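Local coordinates for protein putative antitoxin VapB45 (Mycobacterium tuberculosis, PDB 5AF3) that possibly serves as the antitoxin of a type II toxin-antitoxin system, with VapC45 as its cognate toxin, at residues Tyr18-Ala23 with Val29-Leu34; Ile56-Pro61 with Gly106-Ala111. All coordinates share one frame; numbering follows the deposited sequence.

Contact 1. Residues Tyr18-Ala23 with Val29-Leu34; sequences YTLAEA and VPRATL
Helices 20-27 and 31-38 pack here as two consecutive helices of the predicted helix-turn-helix DNA-binding region, Leu-20 and Ala-23 of the first meeting Arg-31 and Leu-34 of the second. The apolar part centres on Leu-34: its CD1 lies 3.6 Å from Ala-23 CB and 3.5 Å from the carbonyl O of Leu-20, so one methyl fills the angle between a backbone oxygen and an alanine. Leu-70, from strand 68-70, touches both Leu-20 and Ala-23. Toward the surface Arg-31 reaches back over the first helix. With CG anti to the backbone N (chi1 -170°) and a bend at chi2, its chain crosses that of Leu-20 at about a right angle and lays one guanidinium face over Leu-20 CB, which stands 3.9 Å above the plane. This part of the contact is therefore van der Waals packing on a flat cation; Ala-21 N and Arg-31 NH1, 3.4 Å apart, are both donors and form no bond. The first helix starts with a capping box. Thr-19 OG1 accepts from Glu-22 N at 3.0 Å, nearly straight at 166°, and Thr-19 N returns a bond to Glu-22 OE1, meeting it from above the carboxylate plane.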
ATOM      1  N   TYR A  18      -3.599  19.164  -6.138  1.00 30.17           N
ATOM      2  CA  TYR A  18      -4.079  17.910  -5.577  1.00 26.58           C
ATOM      3  C   TYR A  18      -5.363  18.125  -4.791  1.00 27.42           C
ATOM      4  O   TYR A  18      -5.455  19.056  -4.004  1.00 27.08           O
ATOM      5  CB  TYR A  18      -3.003  17.295  -4.658  1.00 23.84           C
ATOM      6  CG  TYR A  18      -1.652  17.076  -5.296  1.00 22.60           C
ATOM      7  CD1 TYR A  18      -1.415  15.947  -6.064  1.00 20.57           C
ATOM      8  CD2 TYR A  18      -0.622  18.011  -5.159  1.00 19.89           C
ATOM      9  CE1 TYR A  18      -0.189  15.736  -6.670  1.00 22.68           C
ATOM     10  CE2 TYR A  18       0.618  17.816  -5.750  1.00 22.51           C
ATOM     11  CZ  TYR A  18       0.825  16.680  -6.525  1.00 18.78           C
ATOM     12  OH  TYR A  18       2.039  16.433  -7.112  1.00 22.75           O
ATOM     13  N   THR A  19      -6.378  17.276  -5.013  1.00 26.84           N
ATOM     14  CA  THR A  19      -7.547  17.261  -4.117  1.00 22.47           C
ATOM     15  C   THR A  19      -7.063  16.513  -2.865  1.00 23.68           C
ATOM     16  O   THR A  19      -6.039  15.834  -2.937  1.00 21.42           O
ATOM     17  CB  THR A  19      -8.709  16.438  -4.699  1.00 26.95           C
ATOM     18  OG1 THR A  19      -8.327  15.052  -4.744  1.00 27.01           O
ATOM     19  CG2 THR A  19      -9.094  16.917  -6.108  1.00 25.87           C
ATOM     20  N   LEU A  20      -7.816  16.574  -1.756  1.00 24.42           N
ATOM     21  CA  LEU A  20      -7.398  15.826  -0.553  1.00 24.41           C
ATOM     22  C   LEU A  20      -7.518  14.324  -0.758  1.00 22.90           C
ATOM     23  O   LEU A  20      -6.732  13.567  -0.213  1.00 21.74           O
ATOM     24  CB  LEU A  20      -8.110  16.269   0.720  1.00 24.48           C
ATOM     25  CG  LEU A  20      -7.963  17.758   1.105  1.00 25.88           C
ATOM     26  CD1 LEU A  20      -8.789  18.076   2.322  1.00 26.21           C
ATOM     27  CD2 LEU A  20      -6.498  18.212   1.304  1.00 23.96           C
ATOM     28  N   ALA A  21      -8.511  13.915  -1.540  1.00 25.15           N
ATOM     29  CA  ALA A  21      -8.684  12.516  -1.946  1.00 25.23           C
ATOM     30  C   ALA A  21      -7.427  11.939  -2.631  1.00 23.85           C
ATOM     31  O   ALA A  21      -6.949  10.841  -2.277  1.00 22.44           O
ATOM     32  CB  ALA A  21      -9.931  12.403  -2.883  1.00 27.59           C
ATOM     33  N   GLU A  22      -6.905  12.676  -3.610  1.00 22.43           N
ATOM     34  CA  GLU A  22      -5.703  12.248  -4.341  1.00 24.07           C
ATOM     35  C   GLU A  22      -4.514  12.180  -3.401  1.00 22.47           C
ATOM     36  O   GLU A  22      -3.786  11.190  -3.389  1.00 21.76           O
ATOM     37  CB  GLU A  22      -5.375  13.198  -5.506  1.00 27.23           C
ATOM     38  CG  GLU A  22      -6.293  13.047  -6.754  1.00 33.28           C
ATOM     39  CD  GLU A  22      -6.420  14.333  -7.583  1.00 35.00           C
ATOM     40  OE1 GLU A  22      -5.731  15.335  -7.252  1.00 32.19           O
ATOM     41  OE2 GLU A  22      -7.212  14.339  -8.580  1.00 35.53           O
ATOM     42  N   ALA A  23      -4.338  13.236  -2.592  1.00 20.15           N
ATOM     43  CA  ALA A  23      -3.174  13.311  -1.706  1.00 19.61           C
ATOM     44  C   ALA A  23      -3.206  12.189  -0.682  1.00 20.31           C
ATOM     45  O   ALA A  23      -2.178  11.620  -0.326  1.00 20.95           O
ATOM     46  CB  ALA A  23      -3.101  14.690  -1.045  1.00 22.36           C
ATOM     47  N   VAL A  29      -2.275   8.334   3.702  1.00 21.98           N
ATOM     48  CA  VAL A  29      -2.673   9.042   4.911  1.00 25.01           C
ATOM     49  C   VAL A  29      -4.172   9.199   4.788  1.00 25.77           C
ATOM     50  O   VAL A  29      -4.673   9.424   3.675  1.00 27.20           O
ATOM     51  CB  VAL A  29      -1.989  10.436   5.062  1.00 23.38           C
ATOM     52  CG1 VAL A  29      -2.299  11.321   3.880  1.00 23.25           C
ATOM     53  CG2 VAL A  29      -2.424  11.148   6.381  1.00 24.36           C
ATOM     54  N   PRO A  30      -4.915   9.044   5.907  1.00 24.27           N
ATOM     55  CA  PRO A  30      -6.358   9.218   5.833  1.00 23.38           C
ATOM     56  C   PRO A  30      -6.766  10.581   5.339  1.00 23.77           C
ATOM     57  O   PRO A  30      -6.179  11.610   5.742  1.00 23.01           O
ATOM     58  CB  PRO A  30      -6.831   8.946   7.286  1.00 26.85           C
ATOM     59  CG  PRO A  30      -5.796   8.055   7.830  1.00 28.50           C
ATOM     60  CD  PRO A  30      -4.493   8.634   7.257  1.00 25.01           C
ATOM     61  N   ARG A  31      -7.740  10.610   4.424  1.00 23.49           N
ATOM     62  CA  ARG A  31      -8.246  11.874   3.973  1.00 22.33           C
ATOM     63  C   ARG A  31      -8.696  12.817   5.121  1.00 25.48           C
ATOM     64  O   ARG A  31      -8.533  14.037   5.023  1.00 22.98           O
ATOM     65  CB  ARG A  31      -9.376  11.684   2.967  1.00 26.97           C
ATOM     66  CG  ARG A  31      -9.774  12.977   2.290  1.00 30.24           C
ATOM     67  CD  ARG A  31     -11.289  13.020   2.096  1.00 39.13           C
ATOM     68  NE  ARG A  31     -11.753  14.405   1.985  1.00 44.95           N
ATOM     69  CZ  ARG A  31     -11.876  15.068   0.842  1.00 47.15           C
ATOM     70  NH1 ARG A  31     -11.590  14.471  -0.317  1.00 49.06           N
ATOM     71  NH2 ARG A  31     -12.291  16.329   0.858  1.00 45.46           N
ATOM     72  N   ALA A  32      -9.279  12.267   6.184  1.00 21.50           N
ATOM     73  CA  ALA A  32      -9.766  13.137   7.257  1.00 19.95           C
ATOM     74  C   ALA A  32      -8.590  13.818   7.953  1.00 23.60           C
ATOM     75  O   ALA A  32      -8.695  14.974   8.397  1.00 24.68           O
ATOM     76  CB  ALA A  32     -10.655  12.333   8.277  1.00 24.35           C
ATOM     77  N   THR A  33      -7.468  13.100   8.035  1.00 21.05           N
ATOM     78  CA  THR A  33      -6.253  13.634   8.630  1.00 23.63           C
ATOM     79  C   THR A  33      -5.760  14.829   7.811  1.00 25.66           C
ATOM     80  O   THR A  33      -5.436  15.888   8.350  1.00 19.37           O
ATOM     81  CB  THR A  33      -5.204  12.505   8.776  1.00 22.43           C
ATOM     82  OG1 THR A  33      -5.731  11.522   9.678  1.00 24.29           O
ATOM     83  CG2 THR A  33      -3.895  13.000   9.324  1.00 24.45           C
ATOM     84  N   LEU A  34      -5.707  14.654   6.493  1.00 22.28           N
ATOM     85  CA  LEU A  34      -5.296  15.725   5.600  1.00 22.52           C
ATOM     86  C   LEU A  34      -6.205  16.941   5.700  1.00 24.11           C
ATOM     87  O   LEU A  34      -5.723  18.077   5.680  1.00 24.39           O
ATOM     88  CB  LEU A  34      -5.286  15.229   4.140  1.00 19.29           C
ATOM     89  CG  LEU A  34      -4.135  14.310   3.749  1.00 24.35           C
ATOM     90  CD1 LEU A  34      -4.306  13.999   2.284  1.00 27.17           C
ATOM     91  CD2 LEU A  34      -2.761  14.961   3.969  1.00 26.54           C
TER

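Contact 2. Residues Ile56-Pro61 with Gly106-Ala111; sequences IITALP and GPHALA
This is a small loop-to-loop contact, burying about 101 Å² in all, in which Thr-58 meets His-108 and Ile-56 approaches Leu-110. It joins the irregular chain between helix 31-38 and strand 68-70, part of the predicted helix-turn-helix region, to the turn that follows helix 95-105. Neither side contributes a strand, and the nearest pair of CA atoms, those of Thr-58 and His-108, is 8.4 Å apart, so side chains rather than backbones bridge the gap. Thr-58 OG1 comes to the edge of the imidazole, near the ring plane, and lies 3.1 Å from His-108 CE1. The two side chains cross at about a right angle. For His-108, a chi1 of -63° sets CG anti to the carbonyl carbon, and from there the ring extends to the threonine although its CB does not point straight at it. The polar ends are organised by a third residue: Glu-77 of helix 72-86 is hydrogen-bonded through OE1 to Thr-58 OG1 and through OE2 to His-108 ND1. One carboxylate thus grips both loops, and its negative charge would be expected to favour a protonated imidazole. Val-73 of the same helix also touches His-108. Farther along, the approach is loose: Leu-110 CD1 lies 4.4 Å from the carbonyl O of Ile-56, a methyl against a backbone oxygen. Leu-81 lies against both Ile-56 and Leu-110, so helix 72-86 touches both loops at this end as well. The turn carrying His-108 begins at Gly-106, the first residue to depart from helical backbone angles, with a positive phi of 119°. His-108 itself has left-handed helical backbone angles, and the short 3-10 segment after it is closed by Ala-111 N donating to His-108 O at 2.9 Å.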
ATOM      1  N   ILE A  56      -1.602  23.299   9.228  1.00 24.01           N
ATOM      2  CA  ILE A  56      -0.179  23.005   9.272  1.00 24.00           C
ATOM      3  C   ILE A  56       0.436  22.597   7.916  1.00 20.94           C
ATOM      4  O   ILE A  56       1.634  22.292   7.821  1.00 21.88           O
ATOM      5  CB  ILE A  56       0.187  21.958  10.380  1.00 24.07           C
ATOM      6  CG1 ILE A  56      -0.587  20.651  10.203  1.00 20.72           C
ATOM      7  CG2 ILE A  56      -0.053  22.566  11.775  1.00 28.53           C
ATOM      8  CD1 ILE A  56      -0.115  19.487  11.160  1.00 26.38           C
ATOM      9  N   ILE A  57      -0.395  22.599   6.873  1.00 23.90           N
ATOM     10  CA  ILE A  57       0.108  22.484   5.488  1.00 19.26           C
ATOM     11  C   ILE A  57      -0.427  23.612   4.602  1.00 19.11           C
ATOM     12  O   ILE A  57      -1.443  24.241   4.910  1.00 22.15           O
ATOM     13  CB  ILE A  57      -0.208  21.110   4.848  1.00 22.75           C
ATOM     14  CG1 ILE A  57      -1.713  20.865   4.690  1.00 20.48           C
ATOM     15  CG2 ILE A  57       0.467  19.971   5.673  1.00 23.45           C
ATOM     16  CD1 ILE A  57      -2.069  19.499   4.020  1.00 22.15           C
ATOM     17  N   THR A  58       0.277  23.846   3.502  1.00 21.36           N
ATOM     18  CA  THR A  58      -0.115  24.898   2.563  1.00 21.84           C
ATOM     19  C   THR A  58      -1.298  24.377   1.722  1.00 21.88           C
ATOM     20  O   THR A  58      -1.177  23.361   1.030  1.00 19.50           O
ATOM     21  CB  THR A  58       1.095  25.340   1.688  1.00 24.00           C
ATOM     22  OG1 THR A  58       2.173  25.731   2.549  1.00 23.77           O
ATOM     23  CG2 THR A  58       0.736  26.544   0.740  1.00 23.33           C
ATOM     24  N   ALA A  59      -2.439  25.053   1.849  1.00 23.60           N
ATOM     25  CA  ALA A  59      -3.657  24.733   1.099  1.00 21.87           C
ATOM     26  C   ALA A  59      -4.272  26.014   0.558  1.00 26.29           C
ATOM     27  O   ALA A  59      -4.090  27.085   1.126  1.00 27.13           O
ATOM     28  CB  ALA A  59      -4.657  24.007   1.971  1.00 26.15           C
ATOM     29  N   LEU A  60      -5.019  25.897  -0.527  1.00 25.12           N
ATOM     30  CA  LEU A  60      -5.631  27.067  -1.173  1.00 29.46           C
ATOM     31  C   LEU A  60      -7.106  26.771  -1.339  1.00 27.90           C
ATOM     32  O   LEU A  60      -7.486  25.588  -1.389  1.00 28.42           O
ATOM     33  CB  LEU A  60      -4.975  27.329  -2.543  1.00 32.89           C
ATOM     34  CG  LEU A  60      -3.476  27.707  -2.589  1.00 37.13           C
ATOM     35  CD1 LEU A  60      -2.750  27.079  -3.788  1.00 40.73           C
ATOM     36  CD2 LEU A  60      -3.255  29.220  -2.558  1.00 38.25           C
ATOM     37  N   PRO A  61      -7.954  27.823  -1.433  1.00 33.25           N
ATOM     38  CA  PRO A  61      -9.394  27.598  -1.613  1.00 33.16           C
ATOM     39  C   PRO A  61      -9.633  26.865  -2.945  1.00 32.01           C
ATOM     40  O   PRO A  61      -8.924  27.135  -3.913  1.00 33.67           O
ATOM     41  CB  PRO A  61      -9.966  29.021  -1.633  1.00 35.71           C
ATOM     42  CG  PRO A  61      -8.953  29.836  -0.891  1.00 33.27           C
ATOM     43  CD  PRO A  61      -7.650  29.262  -1.387  1.00 33.41           C
ATOM     44  N   GLY A 106      13.476  28.351   8.052  1.00 24.34           N
ATOM     45  CA  GLY A 106      12.929  29.228   7.004  1.00 27.07           C
ATOM     46  C   GLY A 106      11.519  28.871   6.540  1.00 26.49           C
ATOM     47  O   GLY A 106      10.941  27.864   6.965  1.00 20.82           O
ATOM     48  N   PRO A 107      10.942  29.714   5.658  1.00 24.78           N
ATOM     49  CA  PRO A 107       9.607  29.452   5.135  1.00 23.60           C
ATOM     50  C   PRO A 107       9.489  28.028   4.598  1.00 16.30           C
ATOM     51  O   PRO A 107      10.456  27.453   4.048  1.00 19.56           O
ATOM     52  CB  PRO A 107       9.444  30.497   4.008  1.00 28.19           C
ATOM     53  CG  PRO A 107      10.378  31.635   4.457  1.00 29.03           C
ATOM     54  CD  PRO A 107      11.538  30.959   5.112  1.00 26.08           C
ATOM     55  N   HIS A 108       8.297  27.475   4.762  1.00 19.79           N
ATOM     56  CA  HIS A 108       8.009  26.102   4.278  1.00 20.54           C
ATOM     57  C   HIS A 108       9.115  25.133   4.724  1.00 18.32           C
ATOM     58  O   HIS A 108       9.563  24.283   3.962  1.00 17.09           O
ATOM     59  CB  HIS A 108       7.871  26.117   2.724  1.00 21.82           C
ATOM     60  CG  HIS A 108       6.721  26.939   2.224  1.00 22.63           C
ATOM     61  ND1 HIS A 108       5.403  26.657   2.533  1.00 23.87           N
ATOM     62  CD2 HIS A 108       6.691  28.037   1.419  1.00 23.00           C
ATOM     63  CE1 HIS A 108       4.617  27.554   1.953  1.00 26.36           C
ATOM     64  NE2 HIS A 108       5.373  28.398   1.274  1.00 23.47           N
ATOM     65  N   ALA A 109       9.602  25.285   5.970  1.00 16.71           N
ATOM     66  CA  ALA A 109      10.730  24.500   6.440  1.00 17.32           C
ATOM     67  C   ALA A 109      10.559  22.965   6.276  1.00 13.51           C
ATOM     68  O   ALA A 109      11.543  22.258   6.084  1.00 16.28           O
ATOM     69  CB  ALA A 109      11.001  24.819   7.941  1.00 20.91           C
ATOM     70  N   LEU A 110       9.325  22.472   6.432  1.00 16.47           N
ATOM     71  CA  LEU A 110       9.082  21.020   6.255  1.00 15.65           C
ATOM     72  C   LEU A 110       9.498  20.530   4.875  1.00 18.06           C
ATOM     73  O   LEU A 110       9.918  19.373   4.719  1.00 17.37           O
ATOM     74  CB  LEU A 110       7.625  20.658   6.506  1.00 16.28           C
ATOM     75  CG  LEU A 110       7.129  20.856   7.946  1.00 17.48           C
ATOM     76  CD1 LEU A 110       5.691  20.486   8.053  1.00 22.13           C
ATOM     77  CD2 LEU A 110       7.940  19.934   8.848  1.00 19.84           C
ATOM     78  N   ALA A 111       9.409  21.433   3.893  1.00 18.40           N
ATOM     79  CA  ALA A 111       9.781  21.126   2.490  1.00 18.68           C
ATOM     80  C   ALA A 111      11.204  21.598   2.124  1.00 22.65           C
ATOM     81  O   ALA A 111      11.610  21.584   0.962  1.00 22.29           O
ATOM     82  CB  ALA A 111       8.737  21.710   1.542  1.00 19.11           C
TER

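Overall arrangement
From the N terminus, the chain runs through strand 18-19 into helix 20-27, and contact 1 closes the short connection to helix 31-38, with only five residues between its segments. Contact 2 opens later and closes a much longer excursion of 44 residues, which includes strand 68-70 and helices 72-86 and 95-105. The two are in series, neither nested nor crossed, with centres about 15 Å apart. They touch where Leu-34 O packs 4.3 Å from Ile-57 CD1. Helix 72-86 is shared ground: it meets Tyr-18 and Val-29 from the segments of contact 1 and both loops of contact 2, tying the helix-turn-helix region to the turn before helix 115-130.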